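Local atomic coordinates of N-acetyl-L-2,4-diaminobutyric acid deacetylase (Ruegeria pomeroyi, PDB entry 6TWL), a protein that probably uses zinc to remove the acetyl group from N-acetyl-L-2,4-diaminobutyric acid during bacterial breakdown of ectoine. Residues T74-A77 with E78-T81; G214-A218 with R219-I223; P276-K279 with G280-L283. All blocks are in the same frame, centred on the assembly; numbering follows the deposited sequence.

Contact 1 of 3, residues T74-A77 with E78-T81; sequences TTSA and EDVT
Asp79 OD1 is gripped by Ser76, three residues earlier in the chain. The backbone N of Ser76 donates to Asp79 OD1 over 2.6 Å. It reaches the oxygen on its anti side, 26° out of the carboxylate plane. Ser76 OG is also modelled beside this oxygen, but too close for the details of that bond to be trusted. Asp79 CG stands anti to its own carbonyl carbon and beside the backbone N (chi1 -43°), which swings the carboxylate back over the start of the turn.

Backbone bonds close the same turn. Asp79 N donates to Ser76 O at 3.2 Å. Val80 N donates to Ala77 O at 2.8 Å, and this bond is nearly straight at 170°. Each link spans three residues, and together they coil the chain tightly. Val80 CG2 comes to rest 3.7 Å from Ser76 O. The other carboxylate oxygen, Asp79 OD2, forms a salt bridge with Lys239, so each carboxylate oxygen has a partner.

The turn lies at the surface, in the loop that joins helix 63-74 to strand 82-87. Val80 is buried and packs on Ile43 of strand 36-45 and on Ile237 and Leu238, while Thr81, just before strand 82-87, pairs through its backbone with Ile237.

Contact 2 of 3, residues G214-A218 with R219-I223; sequences GSSSA and RSNAI
Ser217 and Ser220 exchange hydrogen bonds between side chain and backbone. Ser220 N donates to Ser217 OG over 3.1 Å, almost straight at 169°. In return Ser217 N donates to Ser220 OG, also at 3.1 Å but more bent, at 140°. The hydroxyl of Ser217 lies between its backbone N and carbonyl carbon (chi1 65°), and this turns it toward the N-H of Ser220. Ser220 OG is also hydrogen-bonded to Glu63 OE2, which ties the buried hydroxyl to helix 63-74. An alanine in place of Ser217 would lack the hydroxyl and would probably leave the N-H of Ser220 without its cap.

Purely backbone bonds follow. Asn221 N donates to Ser217 O at 2.9 Å, and Ala222 N to Ala218 O at 3.0 Å. They close the first turn of the helix.

Other contacts are plain packing. Asn221 CB sits 3.3 Å from Ser217 O. The bent chain of Arg219 folds back, so that its NH1 lies 3.6 Å from Ala218 CB.

The zinc site is near. The Ser216 side chain is about 8 Å from that of Glu61, which binds zinc in a structure of this protein; no zinc is bound here. The paired serines form a capping box, with Ser217 as the N-cap of helix 218-234.

Contact 3 of 3, residues P276-K279 with G280-L283; sequences PVAK and GDLL
This is a local contact round a tight turn, where the chain leaves the short strand 276-277 and enters strand 282-287. Asp281 N donates to Ala278 O over 3.0 Å, a nearly straight bond at 167°. The Asp281 side chain answers across the same turn: Ala278 N donates to Asp281 OD2 at 3.2 Å, meeting it from above the carboxylate plane. With CG anti to its carbonyl carbon (chi1 -74°), the carboxylate is laid back along Ala278. The two bonds thus hold Ala278 at both its N-H and its carbonyl.

The chain makes a type II beta turn from Ala278 to Asp281. Gly280 takes its third position with a positive phi of 104°, where a CB would clash with Lys279 O. Gly280 O also accepts from Arg300 NH1.

On the strand side of the turn the contact is apolar. Val277 CG2 lies 3.5 Å from Asp281 CB, the two side chains running antiparallel as they pass. The same methyl approaches Leu283 CD2 at 4.1 Å. Both Val277 and Leu283 are buried: Val277 packs on Val307 and Val325, and Leu283 on Ala301 and Ala323.

The three contacts follow one another along the chain without overlap, and none touches another. Contacts 1 and 2 both fall within the range of the succinylglutamate desuccinylase/aspartoacylase catalytic domain family, with centres 24 Å apart. They flank elements of the same ten-stranded mixed sheet: contact 1 leads into strand 82-87, and contact 2 follows strand 204-209. Helix 218-234 starts at contact 2, and the chain after it returns to the loop of contact 1. Contact 3 links two smaller antiparallel sheets, with its centre 27 Å from that of contact 2 and 47 Å from that of contact 1. Contact 2 is the one near the zinc ligands; contacts 1 and 3 are distant structural turns.

Contact 1 of 3, residues T74-A77 with E78-T81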
loop_
_atom_site.group_PDB
_atom_site.type_symbol
_atom_site.label_atom_id
_atom_site.label_comp_id
_atom_site.label_asym_id
_atom_site.label_seq_id
_atom_site.Cartn_x
_atom_site.Cartn_y
_atom_site.Cartn_z
ATOM N N THR A 74 16.649 5.792 -10.793
ATOM C CA THR A 74 18.002 5.855 -10.258
ATOM C C THR A 74 18.681 4.499 -10.121
ATOM O O THR A 74 19.816 4.440 -9.636
ATOM C CB THR A 74 17.995 6.555 -8.894
ATOM O OG1 THR A 74 17.260 5.764 -7.951
ATOM C CG2 THR A 74 17.354 7.937 -9.007
ATOM N N THR A 75 18.034 3.413 -10.530
ATOM C CA THR A 75 18.595 2.075 -10.386
ATOM C C THR A 75 19.070 1.564 -11.739
ATOM O O THR A 75 18.295 1.521 -12.701
ATOM C CB THR A 75 17.572 1.120 -9.777
ATOM O OG1 THR A 75 16.303 1.320 -10.408
ATOM C CG2 THR A 75 17.433 1.393 -8.296
ATOM N N SER A 76 20.340 1.181 -11.808
ATOM C CA SER A 76 20.911 0.642 -13.029
ATOM C C SER A 76 20.766 -0.877 -13.059
ATOM O O SER A 76 20.427 -1.521 -12.063
ATOM C CB SER A 76 22.381 1.046 -13.161
ATOM O OG SER A 76 23.174 0.477 -12.137
ATOM N N ALA A 77 21.018 -1.448 -14.238
ATOM C CA ALA A 77 20.942 -2.897 -14.397
ATOM C C ALA A 77 22.002 -3.595 -13.555
ATOM O O ALA A 77 21.711 -4.573 -12.857
ATOM C CB ALA A 77 21.090 -3.271 -15.871
ATOM N N GLU A 78 23.242 -3.097 -13.605
ATOM C CA GLU A 78 24.331 -3.661 -12.813
ATOM C C GLU A 78 23.970 -3.796 -11.338
ATOM O O GLU A 78 24.582 -4.602 -10.630
ATOM C CB GLU A 78 25.589 -2.793 -12.970
ATOM C CG GLU A 78 26.843 -3.352 -12.303
ATOM C CD GLU A 78 28.081 -2.517 -12.581
ATOM O OE1 GLU A 78 27.938 -1.386 -13.093
ATOM O OE2 GLU A 78 29.199 -2.989 -12.281
ATOM N N ASP A 79 22.985 -3.030 -10.858
ATOM C CA ASP A 79 22.592 -3.112 -9.458
ATOM C C ASP A 79 21.644 -4.264 -9.155
ATOM O O ASP A 79 21.452 -4.590 -7.978
ATOM C CB ASP A 79 21.958 -1.799 -8.992
ATOM C CG ASP A 79 22.714 -0.573 -9.478
ATOM O OD1 ASP A 79 22.072 0.373 -9.977
ATOM O OD2 ASP A 79 23.961 -0.564 -9.374
ATOM N N VAL A 80 21.057 -4.891 -10.166
ATOM C CA VAL A 80 19.985 -5.856 -9.967
ATOM C C VAL A 80 20.500 -7.256 -10.262
ATOM O O VAL A 80 21.278 -7.462 -11.203
ATOM C CB VAL A 80 18.768 -5.500 -10.844
ATOM C CG1 VAL A 80 17.662 -6.531 -10.691
ATOM C CG2 VAL A 80 18.262 -4.116 -10.474
ATOM N N THR A 81 20.083 -8.212 -9.437
ATOM C CA THR A 81 20.294 -9.637 -9.680
ATOM C C THR A 81 18.915 -10.277 -9.585
ATOM O O THR A 81 18.454 -10.624 -8.493
ATOM C CB THR A 81 21.274 -10.247 -8.682
ATOM O OG1 THR A 81 20.863 -9.923 -7.347
ATOM C CG2 THR A 81 22.676 -9.711 -8.923
#

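Contact 2 of 3, residues G214-A218 with R219-I223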
loop_
_atom_site.group_PDB
_atom_site.type_symbol
_atom_site.label_atom_id
_atom_site.label_comp_id
_atom_site.label_asym_id
_atom_site.label_seq_id
_atom_site.Cartn_x
_atom_site.Cartn_y
_atom_site.Cartn_z
ATOM N N GLY A 214 -3.129 13.151 2.022
ATOM C CA GLY A 214 -2.826 13.631 0.687
ATOM C C GLY A 214 -1.519 14.389 0.628
ATOM O O GLY A 214 -1.418 15.393 -0.088
ATOM N N SER A 215 -0.513 13.930 1.367
ATOM C CA SER A 215 0.769 14.616 1.434
ATOM C C SER A 215 1.849 13.607 1.787
ATOM O O SER A 215 1.569 12.488 2.227
ATOM C CB SER A 215 0.745 15.751 2.456
ATOM O OG SER A 215 2.018 16.365 2.560
ATOM N N SER A 216 3.095 14.029 1.597
ATOM C CA SER A 216 4.243 13.169 1.843
ATOM C C SER A 216 5.398 14.029 2.330
ATOM O O SER A 216 5.760 15.014 1.679
ATOM C CB SER A 216 4.627 12.401 0.575
ATOM O OG SER A 216 5.762 11.592 0.795
ATOM N N SER A 217 5.963 13.662 3.473
ATOM C CA SER A 217 7.056 14.404 4.079
ATOM C C SER A 217 8.384 13.774 3.694
ATOM O O SER A 217 8.442 12.686 3.121
ATOM C CB SER A 217 6.914 14.428 5.601
ATOM O OG SER A 217 7.043 13.122 6.138
ATOM N N ALA A 218 9.474 14.456 4.024
ATOM C CA ALA A 218 10.747 13.822 3.722
ATOM C C ALA A 218 11.028 12.659 4.680
ATOM O O ALA A 218 11.757 11.733 4.318
ATOM C CB ALA A 218 11.867 14.858 3.679
ATOM N N ARG A 219 10.412 12.652 5.873
ATOM C CA ARG A 219 10.492 11.494 6.774
ATOM C C ARG A 219 9.829 10.268 6.162
ATOM O O ARG A 219 10.420 9.181 6.102
ATOM C CB ARG A 219 9.821 11.813 8.119
ATOM C CG ARG A 219 10.547 12.860 8.867
ATOM C CD ARG A 219 10.136 14.192 8.307
ATOM N NE ARG A 219 11.347 14.986 8.520
ATOM C CZ ARG A 219 11.712 15.999 7.748
ATOM N NH1 ARG A 219 10.905 16.448 6.794
ATOM N NH2 ARG A 219 12.862 16.591 8.019
ATOM N N SER A 220 8.585 10.428 5.724
ATOM C CA SER A 220 7.841 9.294 5.205
ATOM C C SER A 220 8.404 8.849 3.863
ATOM O O SER A 220 8.476 7.648 3.585
ATOM C CB SER A 220 6.357 9.649 5.118
ATOM O OG SER A 220 6.107 10.663 4.161
ATOM N N ASN A 221 8.845 9.801 3.034
ATOM C CA ASN A 221 9.551 9.439 1.808
ATOM C C ASN A 221 10.790 8.609 2.114
ATOM O O ASN A 221 11.087 7.638 1.407
ATOM C CB ASN A 221 9.951 10.686 1.018
ATOM C CG ASN A 221 8.764 11.431 0.449
ATOM O OD1 ASN A 221 7.668 10.889 0.349
ATOM N ND2 ASN A 221 8.984 12.683 0.056
ATOM N N ALA A 222 11.530 8.982 3.161
ATOM C CA ALA A 222 12.750 8.260 3.505
ATOM C C ALA A 222 12.437 6.880 4.066
ATOM O O ALA A 222 13.193 5.926 3.843
ATOM C CB ALA A 222 13.575 9.074 4.501
ATOM N N ILE A 223 11.334 6.757 4.808
ATOM C CA ILE A 223 10.896 5.447 5.283
ATOM C C ILE A 223 10.574 4.538 4.103
ATOM O O ILE A 223 10.898 3.344 4.111
ATOM C CB ILE A 223 9.690 5.601 6.232
ATOM C CG1 ILE A 223 10.115 6.274 7.540
ATOM C CG2 ILE A 223 9.039 4.255 6.516
ATOM C CD1 ILE A 223 8.990 7.014 8.235
#

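Contact 3 of 3, residues P276-K279 with G280-L283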
loop_
_atom_site.group_PDB
_atom_site.type_symbol
_atom_site.label_atom_id
_atom_site.label_comp_id
_atom_site.label_asym_id
_atom_site.label_seq_id
_atom_site.Cartn_x
_atom_site.Cartn_y
_atom_site.Cartn_z
ATOM N N PRO A 276 0.640 6.633 23.466
ATOM C CA PRO A 276 -0.031 5.565 24.206
ATOM C C PRO A 276 -1.407 6.010 24.665
ATOM O O PRO A 276 -1.649 7.189 24.934
ATOM C CB PRO A 276 0.901 5.321 25.396
ATOM C CG PRO A 276 1.544 6.650 25.626
ATOM C CD PRO A 276 1.714 7.261 24.260
ATOM N N VAL A 277 -2.319 5.049 24.749
ATOM C CA VAL A 277 -3.682 5.350 25.171
ATOM C C VAL A 277 -4.239 4.141 25.910
ATOM O O VAL A 277 -4.045 2.997 25.489
ATOM C CB VAL A 277 -4.567 5.771 23.974
ATOM C CG1 VAL A 277 -4.771 4.627 22.989
ATOM C CG2 VAL A 277 -5.897 6.317 24.455
ATOM N N ALA A 278 -4.893 4.397 27.039
ATOM C CA ALA A 278 -5.535 3.360 27.829
ATOM C C ALA A 278 -7.027 3.340 27.529
ATOM O O ALA A 278 -7.610 4.351 27.126
ATOM C CB ALA A 278 -5.308 3.586 29.327
ATOM N N LYS A 279 -7.634 2.169 27.707
ATOM C CA LYS A 279 -9.073 2.035 27.534
ATOM C C LYS A 279 -9.803 3.052 28.401
ATOM O O LYS A 279 -9.605 3.110 29.616
ATOM C CB LYS A 279 -9.510 0.613 27.892
ATOM C CG LYS A 279 -11.013 0.387 27.889
ATOM C CD LYS A 279 -11.341 -1.067 28.195
ATOM C CE LYS A 279 -12.769 -1.227 28.685
ATOM N NZ LYS A 279 -13.039 -2.612 29.160
ATOM N N GLY A 280 -10.636 3.871 27.760
ATOM C CA GLY A 280 -11.385 4.905 28.434
ATOM C C GLY A 280 -10.855 6.312 28.232
ATOM O O GLY A 280 -11.583 7.274 28.504
ATOM N N ASP A 281 -9.613 6.459 27.772
ATOM C CA ASP A 281 -9.061 7.786 27.535
ATOM C C ASP A 281 -9.802 8.482 26.398
ATOM O O ASP A 281 -10.361 7.842 25.505
ATOM C CB ASP A 281 -7.572 7.702 27.201
ATOM C CG ASP A 281 -6.714 7.394 28.410
ATOM O OD1 ASP A 281 -7.271 7.228 29.515
ATOM O OD2 ASP A 281 -5.477 7.320 28.250
ATOM N N LEU A 282 -9.790 9.812 26.437
ATOM C CA LEU A 282 -10.458 10.622 25.426
ATOM C C LEU A 282 -9.587 10.712 24.177
ATOM O O LEU A 282 -8.445 11.178 24.243
ATOM C CB LEU A 282 -10.755 12.013 25.981
ATOM C CG LEU A 282 -11.621 12.931 25.122
ATOM C CD1 LEU A 282 -13.017 12.366 25.029
ATOM C CD2 LEU A 282 -11.649 14.337 25.699
ATOM N N LEU A 283 -10.124 10.263 23.040
ATOM C CA LEU A 283 -9.408 10.335 21.772
ATOM C C LEU A 283 -9.648 11.649 21.039
ATOM O O LEU A 283 -8.705 12.235 20.495
ATOM C CB LEU A 283 -9.818 9.179 20.855
ATOM C CG LEU A 283 -9.485 7.737 21.232
ATOM C CD1 LEU A 283 -10.249 6.788 20.322
ATOM C CD2 LEU A 283 -7.990 7.487 21.137
#